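Local structure of cyanuric acid amidohydrolase (Azorhizobium caulinodans, 4NQ3) at residues A36-T41 / H89-E94; V77-T82 / E329-G334; L117-L122 / E169-T174; G126-V131 / R188-L193; M184-G189 / A210-D215. The protein hydrolyses cyanuric acid by opening its s-triazine ring to give carboxybiuret, a step in the breakdown of atrazine and melamine. All coordinates share one frame; numbering follows the deposited sequence.

Interaction 1. Residues A36-T41 / H89-E94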
# COMPACT_ATOMS: atom_id res chain seq x y z
N ALA A 36 31.11 -12.88 -0.87
CA ALA A 36 29.87 -12.17 -1.17
C ALA A 36 28.94 -12.21 0.01
O ALA A 36 29.03 -13.13 0.81
CB ALA A 36 29.18 -12.77 -2.40
N ILE A 37 28.06 -11.23 0.12
CA ILE A 37 26.99 -11.30 1.11
C ILE A 37 25.62 -11.13 0.45
O ILE A 37 25.40 -10.15 -0.25
CB ILE A 37 27.15 -10.25 2.18
CG1 ILE A 37 28.52 -10.32 2.83
CG2 ILE A 37 26.14 -10.48 3.27
CD1 ILE A 37 28.69 -9.26 3.89
N PHE A 38 24.72 -12.10 0.64
CA PHE A 38 23.33 -11.94 0.20
C PHE A 38 22.51 -11.43 1.36
O PHE A 38 22.83 -11.73 2.51
CB PHE A 38 22.71 -13.24 -0.29
CG PHE A 38 23.34 -13.82 -1.53
CD1 PHE A 38 24.43 -13.22 -2.13
CD2 PHE A 38 22.81 -14.97 -2.10
CE1 PHE A 38 24.99 -13.78 -3.27
CE2 PHE A 38 23.37 -15.52 -3.23
CZ PHE A 38 24.45 -14.92 -3.81
N GLY A 39 21.43 -10.72 1.08
CA GLY A 39 20.59 -10.29 2.17
C GLY A 39 19.14 -10.24 1.76
O GLY A 39 18.85 -9.97 0.60
N LYS A 40 18.24 -10.50 2.70
CA LYS A 40 16.83 -10.15 2.55
C LYS A 40 16.61 -8.99 3.50
O LYS A 40 16.85 -9.13 4.70
CB LYS A 40 15.92 -11.32 2.89
CG LYS A 40 15.98 -12.43 1.88
CD LYS A 40 15.66 -11.88 0.50
CE LYS A 40 14.25 -11.28 0.44
NZ LYS A 40 14.03 -10.60 -0.88
N THR A 41 16.21 -7.83 2.99
CA THR A 41 16.00 -6.67 3.86
C THR A 41 14.52 -6.26 3.86
O THR A 41 13.81 -6.54 2.91
CB THR A 41 16.91 -5.51 3.44
OG1 THR A 41 16.61 -5.12 2.09
CG2 THR A 41 18.35 -5.96 3.48
N HIS A 89 17.47 -11.60 6.93
CA HIS A 89 18.79 -12.16 7.26
C HIS A 89 19.87 -11.87 6.22
O HIS A 89 19.58 -11.43 5.11
CB HIS A 89 18.67 -13.67 7.42
CG HIS A 89 18.27 -14.36 6.16
ND1 HIS A 89 16.97 -14.35 5.70
CD2 HIS A 89 18.99 -15.05 5.25
CE1 HIS A 89 16.90 -15.03 4.56
NE2 HIS A 89 18.12 -15.46 4.27
N PHE A 90 21.12 -12.11 6.62
CA PHE A 90 22.27 -12.09 5.71
C PHE A 90 22.77 -13.51 5.44
O PHE A 90 22.74 -14.37 6.31
CB PHE A 90 23.42 -11.26 6.29
CG PHE A 90 23.11 -9.81 6.42
CD1 PHE A 90 22.36 -9.16 5.45
CD2 PHE A 90 23.55 -9.09 7.52
CE1 PHE A 90 22.06 -7.80 5.58
CE2 PHE A 90 23.26 -7.73 7.66
CZ PHE A 90 22.51 -7.08 6.70
N LEU A 91 23.24 -13.75 4.23
CA LEU A 91 23.92 -14.97 3.85
C LEU A 91 25.37 -14.64 3.49
O LEU A 91 25.62 -14.08 2.42
CB LEU A 91 23.23 -15.58 2.66
CG LEU A 91 23.29 -17.07 2.61
CD1 LEU A 91 22.93 -17.59 3.98
CD2 LEU A 91 22.30 -17.52 1.56
N VAL A 92 26.33 -14.97 4.36
CA VAL A 92 27.72 -14.65 4.05
C VAL A 92 28.43 -15.84 3.44
O VAL A 92 28.41 -16.93 4.00
CB VAL A 92 28.51 -14.21 5.28
CG1 VAL A 92 29.95 -13.93 4.86
CG2 VAL A 92 27.90 -12.96 5.86
N PHE A 93 29.05 -15.61 2.29
CA PHE A 93 29.79 -16.63 1.54
C PHE A 93 31.29 -16.41 1.70
O PHE A 93 31.82 -15.41 1.20
CB PHE A 93 29.42 -16.57 0.06
CG PHE A 93 28.02 -17.03 -0.23
CD1 PHE A 93 27.74 -18.38 -0.40
CD2 PHE A 93 26.99 -16.11 -0.36
CE1 PHE A 93 26.44 -18.81 -0.68
CE2 PHE A 93 25.69 -16.53 -0.64
CZ PHE A 93 25.41 -17.88 -0.80
N GLU A 94 31.96 -17.35 2.36
CA GLU A 94 33.38 -17.22 2.67
C GLU A 94 34.19 -18.29 1.97
O GLU A 94 33.73 -19.40 1.83
CB GLU A 94 33.58 -17.32 4.19
CG GLU A 94 35.00 -17.14 4.70
CD GLU A 94 35.10 -17.41 6.20
OE1 GLU A 94 34.08 -17.84 6.78
OE2 GLU A 94 36.19 -17.20 6.81

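Interaction 2. Residues V77-T82 / E329-G334. With BR8 (barbituric acid), chain C.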
# COMPACT_ATOMS: atom_id res chain seq x y z
N VAL A 77 24.78 -8.33 -2.50
CA VAL A 77 23.45 -8.50 -3.08
C VAL A 77 22.37 -8.33 -2.01
O VAL A 77 22.11 -9.26 -1.24
CB VAL A 77 23.26 -9.89 -3.75
CG1 VAL A 77 21.92 -9.95 -4.42
CG2 VAL A 77 24.38 -10.21 -4.69
N MSE A 78 21.76 -7.16 -1.94
CA MSE A 78 20.69 -6.98 -0.98
C MSE A 78 19.36 -7.04 -1.69
O MSE A 78 19.02 -6.14 -2.46
CB MSE A 78 20.82 -5.66 -0.23
CG MSE A 78 22.10 -5.54 0.62
SE MSE A 78 22.14 -6.79 2.11
CE MSE A 78 23.62 -7.91 1.46
N SER A 79 18.61 -8.11 -1.47
CA SER A 79 17.29 -8.25 -2.07
C SER A 79 16.23 -7.90 -1.06
O SER A 79 16.14 -8.55 -0.02
CB SER A 79 17.06 -9.66 -2.57
OG SER A 79 15.82 -9.72 -3.24
N GLY A 80 15.47 -6.85 -1.35
CA GLY A 80 14.42 -6.36 -0.47
C GLY A 80 13.16 -7.18 -0.60
O GLY A 80 13.02 -8.01 -1.51
N GLY A 81 12.23 -6.96 0.31
CA GLY A 81 10.93 -7.62 0.25
C GLY A 81 10.88 -8.88 1.10
O GLY A 81 11.30 -9.95 0.64
N THR A 82 10.39 -8.75 2.33
CA THR A 82 10.26 -9.91 3.20
C THR A 82 8.80 -10.02 3.67
O THR A 82 8.49 -9.85 4.84
CB THR A 82 11.20 -9.82 4.42
OG1 THR A 82 10.77 -8.78 5.30
CG2 THR A 82 12.63 -9.54 3.98
N GLU A 329 13.65 -18.52 7.54
CA GLU A 329 14.86 -17.78 7.20
C GLU A 329 15.33 -18.22 5.81
O GLU A 329 16.38 -18.81 5.67
CB GLU A 329 15.96 -17.99 8.24
CG GLU A 329 16.73 -16.75 8.68
CD GLU A 329 17.57 -17.00 9.93
OE1 GLU A 329 18.39 -17.95 9.90
OE2 GLU A 329 17.40 -16.30 10.96
N ILE A 330 14.50 -17.98 4.79
CA ILE A 330 14.83 -18.36 3.41
C ILE A 330 14.93 -17.15 2.47
O ILE A 330 14.26 -16.13 2.67
CB ILE A 330 13.79 -19.35 2.86
CG1 ILE A 330 12.41 -18.74 2.89
CG2 ILE A 330 13.67 -20.57 3.74
CD1 ILE A 330 11.36 -19.79 2.79
N TYR A 331 15.75 -17.28 1.44
CA TYR A 331 15.99 -16.19 0.49
C TYR A 331 15.05 -16.37 -0.70
O TYR A 331 15.25 -17.24 -1.53
CB TYR A 331 17.47 -16.15 0.06
CG TYR A 331 17.80 -15.12 -1.01
CD1 TYR A 331 17.47 -15.35 -2.34
CD2 TYR A 331 18.44 -13.93 -0.71
CE1 TYR A 331 17.75 -14.44 -3.33
CE2 TYR A 331 18.73 -12.99 -1.70
CZ TYR A 331 18.37 -13.26 -3.02
OH TYR A 331 18.63 -12.38 -4.05
N VAL A 332 13.99 -15.58 -0.75
CA VAL A 332 13.05 -15.59 -1.86
C VAL A 332 12.99 -14.24 -2.54
O VAL A 332 12.78 -13.23 -1.90
CB VAL A 332 11.64 -15.94 -1.40
CG1 VAL A 332 10.69 -15.96 -2.59
CG2 VAL A 332 11.65 -17.27 -0.69
N SER A 333 13.11 -14.25 -3.85
CA SER A 333 13.28 -13.04 -4.64
C SER A 333 12.21 -12.99 -5.75
O SER A 333 11.94 -14.01 -6.37
CB SER A 333 14.69 -13.03 -5.23
OG SER A 333 14.81 -12.02 -6.21
N GLY A 334 11.59 -11.84 -5.97
CA GLY A 334 10.45 -11.76 -6.87
C GLY A 334 10.81 -11.37 -8.29
O GLY A 334 11.81 -10.71 -8.51
N1 BR8 C . 14.68 -6.47 -6.03
C2 BR8 C . 14.50 -6.65 -4.70
O2 BR8 C . 14.91 -5.78 -3.95
N3 BR8 C . 13.88 -7.76 -4.22
C4 BR8 C . 13.38 -8.77 -5.09
O4 BR8 C . 12.81 -9.75 -4.62
C5 BR8 C . 13.55 -8.71 -6.61
C6 BR8 C . 14.25 -7.41 -6.97
O8 BR8 C . 14.46 -7.15 -8.13

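Interaction 3. Residues L117-L122 / E169-T174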
# COMPACT_ATOMS: atom_id res chain seq x y z
N LEU A 117 26.51 0.58 -15.85
CA LEU A 117 25.67 0.25 -17.00
C LEU A 117 24.99 1.49 -17.53
O LEU A 117 24.16 2.08 -16.83
CB LEU A 117 24.61 -0.77 -16.60
CG LEU A 117 23.56 -1.09 -17.65
CD1 LEU A 117 24.16 -1.89 -18.78
CD2 LEU A 117 22.36 -1.80 -17.04
N PRO A 118 25.32 1.89 -18.78
CA PRO A 118 24.67 3.01 -19.48
C PRO A 118 23.15 2.84 -19.44
O PRO A 118 22.67 1.74 -19.70
CB PRO A 118 25.18 2.90 -20.91
CG PRO A 118 26.45 2.09 -20.80
CD PRO A 118 26.26 1.15 -19.65
N PHE A 119 22.42 3.89 -19.08
CA PHE A 119 20.97 3.78 -18.90
C PHE A 119 20.27 3.28 -20.16
O PHE A 119 19.18 2.71 -20.09
CB PHE A 119 20.39 5.12 -18.47
CG PHE A 119 20.75 5.52 -17.07
CD1 PHE A 119 21.01 4.56 -16.11
CD2 PHE A 119 20.86 6.86 -16.73
CE1 PHE A 119 21.35 4.94 -14.82
CE2 PHE A 119 21.21 7.25 -15.44
CZ PHE A 119 21.46 6.29 -14.49
N GLU A 120 20.89 3.51 -21.31
CA GLU A 120 20.26 3.12 -22.57
C GLU A 120 20.62 1.70 -22.96
O GLU A 120 20.19 1.21 -24.00
CB GLU A 120 20.63 4.11 -23.67
CG GLU A 120 22.12 4.22 -23.92
CD GLU A 120 22.80 5.19 -22.97
OE1 GLU A 120 23.83 5.78 -23.38
OE2 GLU A 120 22.30 5.39 -21.84
N ALA A 121 21.45 1.06 -22.13
CA ALA A 121 21.77 -0.35 -22.33
C ALA A 121 20.85 -1.27 -21.50
O ALA A 121 20.68 -2.43 -21.82
CB ALA A 121 23.21 -0.61 -22.00
N LEU A 122 20.26 -0.72 -20.45
CA LEU A 122 19.44 -1.51 -19.53
C LEU A 122 18.27 -2.11 -20.30
O LEU A 122 17.64 -1.44 -21.10
CB LEU A 122 18.95 -0.65 -18.36
CG LEU A 122 18.06 -1.29 -17.29
CD1 LEU A 122 18.42 -0.80 -15.88
CD2 LEU A 122 16.58 -1.03 -17.58
N GLU A 169 17.53 11.04 -21.67
CA GLU A 169 16.92 11.76 -22.76
C GLU A 169 17.63 13.09 -22.99
O GLU A 169 17.74 13.55 -24.13
CB GLU A 169 15.44 12.01 -22.49
CG GLU A 169 14.61 10.74 -22.35
CD GLU A 169 13.14 11.03 -22.12
OE1 GLU A 169 12.77 12.24 -22.07
OE2 GLU A 169 12.36 10.06 -21.99
N ALA A 170 18.15 13.67 -21.92
CA ALA A 170 18.82 14.97 -22.00
C ALA A 170 20.05 14.93 -22.90
O ALA A 170 20.44 15.94 -23.48
CB ALA A 170 19.20 15.45 -20.61
N ARG A 171 20.66 13.75 -23.04
CA ARG A 171 21.82 13.61 -23.90
C ARG A 171 21.53 12.81 -25.17
O ARG A 171 22.45 12.28 -25.79
CB ARG A 171 23.00 12.98 -23.16
CG ARG A 171 22.70 11.74 -22.38
CD ARG A 171 23.95 11.23 -21.68
NE ARG A 171 23.62 10.24 -20.65
CZ ARG A 171 23.44 8.93 -20.87
NH1 ARG A 171 23.51 8.45 -22.11
NH2 ARG A 171 23.16 8.12 -19.85
N GLY A 172 20.26 12.77 -25.55
CA GLY A 172 19.87 12.26 -26.86
C GLY A 172 19.63 10.76 -26.93
O GLY A 172 19.40 10.22 -28.02
N ALA A 173 19.71 10.10 -25.78
CA ALA A 173 19.49 8.66 -25.68
C ALA A 173 18.04 8.35 -25.38
O ALA A 173 17.29 9.22 -24.94
CB ALA A 173 20.39 8.05 -24.62
N THR A 174 17.63 7.12 -25.64
CA THR A 174 16.35 6.62 -25.15
C THR A 174 16.59 5.47 -24.18
O THR A 174 17.60 4.78 -24.27
CB THR A 174 15.45 6.13 -26.28
OG1 THR A 174 16.12 5.08 -27.00
CG2 THR A 174 15.13 7.29 -27.22

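Interaction 4. Residues G126-V131 / R188-L193. With BR8 (barbituric acid), chain C.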
# COMPACT_ATOMS: atom_id res chain seq x y z
N GLY A 126 23.18 -4.60 -24.75
CA GLY A 126 24.24 -4.05 -23.91
C GLY A 126 24.31 -4.72 -22.54
O GLY A 126 25.35 -5.23 -22.13
N GLN A 127 23.19 -4.72 -21.83
CA GLN A 127 23.17 -5.34 -20.51
C GLN A 127 23.44 -6.83 -20.59
O GLN A 127 24.20 -7.37 -19.79
CB GLN A 127 21.83 -5.09 -19.82
CG GLN A 127 21.78 -5.67 -18.45
CD GLN A 127 20.65 -5.07 -17.65
OE1 GLN A 127 19.67 -4.57 -18.22
NE2 GLN A 127 20.79 -5.09 -16.31
N VAL A 128 22.80 -7.49 -21.56
CA VAL A 128 22.96 -8.93 -21.71
C VAL A 128 24.42 -9.31 -21.87
O VAL A 128 24.90 -10.24 -21.20
CB VAL A 128 22.21 -9.47 -22.92
CG1 VAL A 128 22.52 -10.94 -23.06
CG2 VAL A 128 20.70 -9.22 -22.80
N ARG A 129 25.13 -8.60 -22.75
CA ARG A 129 26.52 -8.94 -23.01
C ARG A 129 27.38 -8.63 -21.81
O ARG A 129 28.32 -9.36 -21.51
CB ARG A 129 27.04 -8.21 -24.24
CG ARG A 129 26.38 -8.65 -25.55
CD ARG A 129 27.06 -7.92 -26.69
NE ARG A 129 26.15 -7.61 -27.78
CZ ARG A 129 25.66 -8.50 -28.65
NH1 ARG A 129 25.99 -9.79 -28.57
NH2 ARG A 129 24.82 -8.08 -29.60
N MSE A 130 27.04 -7.55 -21.11
CA MSE A 130 27.85 -7.12 -19.98
C MSE A 130 27.82 -8.19 -18.89
O MSE A 130 28.85 -8.60 -18.38
CB MSE A 130 27.35 -5.77 -19.43
CG MSE A 130 28.22 -5.24 -18.33
SE MSE A 130 27.77 -3.45 -17.74
CE MSE A 130 27.97 -2.54 -19.44
N VAL A 131 26.62 -8.67 -18.58
CA VAL A 131 26.44 -9.65 -17.53
C VAL A 131 27.05 -10.98 -17.97
O VAL A 131 27.75 -11.64 -17.19
CB VAL A 131 24.94 -9.82 -17.20
CG1 VAL A 131 24.70 -11.01 -16.33
CG2 VAL A 131 24.41 -8.55 -16.53
N ARG A 188 16.20 -7.31 -14.77
CA ARG A 188 16.32 -8.70 -14.34
C ARG A 188 16.36 -9.61 -15.57
O ARG A 188 17.18 -10.53 -15.64
CB ARG A 188 15.16 -9.12 -13.42
CG ARG A 188 15.16 -8.56 -12.00
CD ARG A 188 14.02 -9.16 -11.16
NE ARG A 188 12.74 -8.83 -11.75
CZ ARG A 188 11.90 -7.91 -11.27
NH1 ARG A 188 12.21 -7.25 -10.16
NH2 ARG A 188 10.75 -7.66 -11.88
N GLY A 189 15.49 -9.32 -16.53
CA GLY A 189 15.36 -10.13 -17.72
C GLY A 189 16.61 -10.15 -18.57
O GLY A 189 17.07 -11.22 -18.98
N ALA A 190 17.16 -8.96 -18.86
CA ALA A 190 18.39 -8.87 -19.64
C ALA A 190 19.53 -9.59 -18.93
O ALA A 190 20.28 -10.33 -19.54
CB ALA A 190 18.74 -7.45 -19.92
N SER A 191 19.66 -9.37 -17.64
CA SER A 191 20.66 -10.08 -16.86
C SER A 191 20.48 -11.59 -16.93
O SER A 191 21.45 -12.33 -17.06
CB SER A 191 20.61 -9.62 -15.40
OG SER A 191 20.95 -8.26 -15.33
N ALA A 192 19.24 -12.05 -16.84
CA ALA A 192 18.99 -13.48 -16.89
C ALA A 192 19.43 -14.06 -18.25
O ALA A 192 20.05 -15.12 -18.31
CB ALA A 192 17.52 -13.75 -16.63
N LEU A 193 19.14 -13.36 -19.34
CA LEU A 193 19.54 -13.86 -20.65
C LEU A 193 21.05 -13.87 -20.75
O LEU A 193 21.64 -14.75 -21.38
CB LEU A 193 18.93 -13.01 -21.75
CG LEU A 193 17.45 -13.34 -21.84
CD1 LEU A 193 16.71 -12.40 -22.77
CD2 LEU A 193 17.30 -14.80 -22.22
N1 BR8 C . 14.68 -6.47 -6.03
C2 BR8 C . 14.50 -6.65 -4.70
O2 BR8 C . 14.91 -5.78 -3.95
N3 BR8 C . 13.88 -7.76 -4.22
C4 BR8 C . 13.38 -8.77 -5.09
O4 BR8 C . 12.81 -9.75 -4.62
C5 BR8 C . 13.55 -8.71 -6.61
C6 BR8 C . 14.25 -7.41 -6.97
O8 BR8 C . 14.46 -7.15 -8.13

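Interaction 5. Residues M184-G189 / A210-D215. With BR8 (barbituric acid), chain C.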
# COMPACT_ATOMS: atom_id res chain seq x y z
N MSE A 184 12.72 -2.62 -13.70
CA MSE A 184 13.27 -3.67 -12.84
C MSE A 184 13.11 -5.02 -13.52
O MSE A 184 14.00 -5.88 -13.45
CB MSE A 184 12.60 -3.69 -11.47
CG MSE A 184 12.81 -2.45 -10.67
SE MSE A 184 12.27 -2.77 -8.83
CE MSE A 184 10.46 -2.13 -8.88
N GLY A 185 11.96 -5.21 -14.17
CA GLY A 185 11.75 -6.46 -14.87
C GLY A 185 12.70 -6.59 -16.06
O GLY A 185 13.30 -7.66 -16.26
N LEU A 186 12.86 -5.51 -16.83
CA LEU A 186 13.74 -5.52 -18.00
C LEU A 186 15.17 -5.80 -17.55
O LEU A 186 15.90 -6.59 -18.16
CB LEU A 186 13.66 -4.19 -18.78
CG LEU A 186 12.33 -4.02 -19.52
CD1 LEU A 186 12.14 -2.68 -20.14
CD2 LEU A 186 12.25 -5.07 -20.53
N SER A 187 15.57 -5.14 -16.47
CA SER A 187 16.93 -5.32 -16.01
C SER A 187 17.16 -6.76 -15.52
O SER A 187 18.20 -7.36 -15.83
CB SER A 187 17.28 -4.31 -14.92
OG SER A 187 18.62 -4.54 -14.52
N ARG A 188 16.20 -7.31 -14.77
CA ARG A 188 16.32 -8.70 -14.34
C ARG A 188 16.36 -9.61 -15.57
O ARG A 188 17.18 -10.53 -15.64
CB ARG A 188 15.16 -9.12 -13.42
CG ARG A 188 15.16 -8.56 -12.00
CD ARG A 188 14.02 -9.16 -11.16
NE ARG A 188 12.74 -8.83 -11.75
CZ ARG A 188 11.90 -7.91 -11.27
NH1 ARG A 188 12.21 -7.25 -10.16
NH2 ARG A 188 10.75 -7.66 -11.88
N GLY A 189 15.49 -9.32 -16.53
CA GLY A 189 15.36 -10.13 -17.72
C GLY A 189 16.61 -10.15 -18.57
O GLY A 189 17.07 -11.22 -18.98
N ALA A 210 14.40 -7.14 -29.13
CA ALA A 210 12.97 -7.41 -29.30
C ALA A 210 12.48 -8.64 -28.54
O ALA A 210 11.29 -8.75 -28.21
CB ALA A 210 12.65 -7.56 -30.76
N VAL A 211 13.40 -9.57 -28.31
CA VAL A 211 13.16 -10.79 -27.53
C VAL A 211 13.04 -10.56 -26.00
O VAL A 211 12.24 -11.21 -25.32
CB VAL A 211 14.31 -11.79 -27.79
CG1 VAL A 211 14.52 -12.72 -26.61
CG2 VAL A 211 14.08 -12.55 -29.08
N ILE A 212 13.84 -9.64 -25.47
CA ILE A 212 13.93 -9.42 -24.03
C ILE A 212 12.62 -9.03 -23.37
O ILE A 212 12.02 -7.99 -23.69
CB ILE A 212 14.99 -8.33 -23.71
CG1 ILE A 212 16.35 -8.76 -24.30
CG2 ILE A 212 15.05 -8.07 -22.21
CD1 ILE A 212 17.41 -7.71 -24.24
N CYS A 213 12.22 -9.83 -22.38
CA CYS A 213 10.92 -9.67 -21.72
C CYS A 213 9.78 -9.70 -22.72
O CYS A 213 8.83 -8.92 -22.62
CB CYS A 213 10.86 -8.37 -20.93
SG CYS A 213 11.90 -8.40 -19.47
N ALA A 214 9.91 -10.58 -23.71
CA ALA A 214 8.90 -10.77 -24.74
C ALA A 214 8.75 -12.27 -25.00
O ALA A 214 7.65 -12.80 -24.91
CB ALA A 214 9.28 -10.03 -25.99
N ASP A 215 9.86 -12.95 -25.30
CA ASP A 215 9.85 -14.40 -25.49
C ASP A 215 10.20 -15.13 -24.19
O ASP A 215 11.36 -15.52 -23.98
CB ASP A 215 10.82 -14.83 -26.60
CG ASP A 215 10.66 -16.31 -27.00
OD1 ASP A 215 9.83 -17.03 -26.38
OD2 ASP A 215 11.36 -16.75 -27.94
N1 BR8 C . 14.68 -6.47 -6.03
C2 BR8 C . 14.50 -6.65 -4.70
O2 BR8 C . 14.91 -5.78 -3.95
N3 BR8 C . 13.88 -7.76 -4.22
C4 BR8 C . 13.38 -8.77 -5.09
O4 BR8 C . 12.81 -9.75 -4.62
C5 BR8 C . 13.55 -8.71 -6.61
C6 BR8 C . 14.25 -7.41 -6.97
O8 BR8 C . 14.46 -7.15 -8.13

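Interaction 1. Residues A36-T41 / H89-E94
F93 turns its edge toward the face of the F38 ring in a T-shaped pair, with the planes of the two rings at 61°. The atom that lands is F93 CE2, which stands over the centre of the F38 ring and lies 3.6 Å from F38 CD2. The pairing is diagonal: F38 faces L91 directly across the strands, CB of F38 being 3.8 Å from CB of L91, while F93 faces A36. In F38 the ring is set beside the backbone N (chi1 -65°), rising from the sheet to meet the incoming edge. Further along the same face K40 and H89 run side by side, with K40 CG 3.8 Å from H89 CE1. Beyond this the lysine bends twice and carries NZ away to G80 O, S79 OG and V332 O beside the bound barbituric acid, whereas H89 ND1 bonds to S87 O. These two strands, 34-41 and 89-97, are the inner antiparallel pair of a four-stranded mixed sheet with strand order 1-4-2-3, the sheet of the first of three like repeats in the monomer. Their backbones are joined by L91 N to F38 O at 2.7 Å and F38 N to L91 O at 2.8 Å, with further bonds from F93 N to A36 O and from K40 N to H89 O. On the reverse face I37 and V92 lie alongside each other, the CG2 methyls of I37 and V92 being 4.0 Å apart. I37 CG2 also meets F90 CB, and the F90 ring presents its edge, through CD1, to the CA of G39 at 3.9 Å.

Interaction 2. Residues V77-T82 / E329-G334
The Y331 ring reaches strand 77-80 with its hydroxyl end, placing OH of Y331 3.5 Å from CB of S79, and the V77 side chain crosses that of Y331 at about a right angle, its CG1 nearest to the hydroxyl. The second flat group, barbituric acid, is gripped round its rim by main-chain atoms of both segments. G80 holds two neighbouring positions: G80 N donates to BR8 O2 at 2.9 Å, and BR8 N3 donates to G80 O at 2.9 Å with an angle of 163°. From the other segment G334 N donates to BR8 O4 at 2.8 Å. Over one face of the ligand stands S79 OG, 2.9 Å from BR8 N3, its hydroxyl lying opposite the backbone N of S79 (chi1 -175°). S333 OG is on the same side of the ligand plane, and S79 OG and S333 OG are 3.9 Å apart. K40 NZ bonds S79 OG and K285 NZ bonds S333 OG, consistent with two of the three potential Ser-Lys dyads of the pseudo-threefold site; the established nucleophile S226 and K156 belong to the other. Strands 77-80 and 331-334 share no hydrogen bond and cross at 70°, each at the margin of a different sheet. Helix 51-67 packs on M78, helix 309-325 packs on I330 and V332, and Q154 of strand 150-157 touches both V77 and Y331.

Interaction 3. Residues L117-L122 / E169-T174
R171 NH1 donates to E120 OE1 at 3.0 Å with an N-H...O angle of 148°, the firmest bond of a salt bridge between the 117-122 loop and the segment that leaves helix 162-170. OE1 lies near the guanidinium plane and is met on its syn side, though from out of the carboxylate plane. The second oxygen is held weakly, E120 OE2 being 3.3 Å from R171 NH1 and 3.5 Å from R171 NH2. With the two flat groups turned 44° apart, the pair falls short of a coplanar fork. E120 folds to reach its mate: CG sits between the backbone N and the carbonyl carbon (chi1 59°) and the chain bends again at chi2, while R171 runs out extended. The stem of E120 packs too, its CB lying 4.1 Å from A173 CB and next to the T174 carbonyl. On the other segment, G172 with its positive phi is the C-prime residue of the Schellman motif that ends helix 162-170, after which A173 points its methyl toward E120. R124 NH1 bonds both E120 O and T174 O, tying the backbones together. Replacing E120 by an alanine would probably leave the R171 guanidinium without its charged mate and let that long side chain swing. Since R171 is exposed and two of its three bonds are weak, the ion pair is likely to be screened by solvent and to be weaker than a buried one.

Interaction 4. Residues G126-V131 / R188-L193
Helices 125-141 and 180-199 pack together on the sheet of the second repeat, and Q127, V128 and V131 of the one meet A190, S191 and L193 of the other. The axes of segments 126-131 and 188-193 cross at -46° and approach to 7.5 Å, a close approach helped by the small A190 at the crossing. The A190 methyl is met by two side chains: Q127 passes alongside it, with OE1 of Q127 3.5 Å from CB of A190, and V128 CG2 lies 3.9 Å from the same CB. That valine branch also rests on the A190 carbonyl, while V128 CG1 extends toward the backbone of L193. One turn on, V131 straddles S191, its CG1 lying 3.6 Å from S191 O and its CG2 3.7 Å from S191 OG. The buried polar ends find partners outside the segments. Q127 OE1 takes a bond from G123 N and its NE2 is bonded to S187 OG and H234 NE2, which fixes the rotation of the amide; S191 OG bonds to S187 O within its own helix. Toward the sheet, S191 touches V155 and C157 of strand 150-157 and C225 of strand 223-227. R188 starts away from helix 125-141, and its end is at the substrate site, where NH1 of R188, with the acceptor in the guanidinium plane, donates to O8 of barbituric acid at 3.0 Å and 153°.

Interaction 5. Residues M184-G189 / A210-D215
C213 presses its sulfur onto helix 180-199, SG of C213 lying 3.5 Å from CD2 of L186 and 3.6 Å from the carbonyl O of G185. L186 reaches the loop through the same CD2, which also touches C213 CB at 3.6 Å and, more loosely, I212 CG2 at 4.4 Å. On the next turn G189 has no side chain, and a CB there would run into C213 SG, which lies 4.2 Å from the G189 CA. No hydrogen bond joins the two segments; the contact is van der Waals, and the loop has its own bonds. There C213 adopts a positive phi (56°), H338 NE2 bonds its backbone N, and V211 O receives D215 N to close a turn. From the same stretch of helix R188 departs toward the substrate pocket. Its chain bends at chi3 (-61°), and the salt bridge from NE to E337 OE1 probably helps to hold the group in its orientation, with M184 O 3.6 Å above the centre of one face of the R188 guanidinium. A leucine in place of R188 would probably leave the ligand oxygen without its charged donor and E337 without its ion-pair mate. Outside this shell, I212 also packs against V128 of helix 125-141 and L193, further along helix 180-199, placing the loop against both helices, while M184 touches S227 and R188 touches C225 on strand 223-227.

In the fold
Interaction 1 lies in the first repeat and interactions 3, 4 and 5 in the second, while interaction 2 joins the first repeat to the third across 246 intervening residues and encloses interactions 3, 4 and 5 along the chain, while interaction 1 crosses it. Interaction 1 and the 77-82 side of interaction 2 share one sheet through neighbouring strands 34-41 and 75-80, the two centres lying 10 Å apart. Interactions 4 and 5, 9 Å apart, share helix 180-199 and its R188; interaction 3 adjoins them near the surface, its centre about 16 Å from that of interaction 4. R188 CD touches G334 O of interaction 2 at the barbituric acid. Elements from all three repeats thus converge on one ligand.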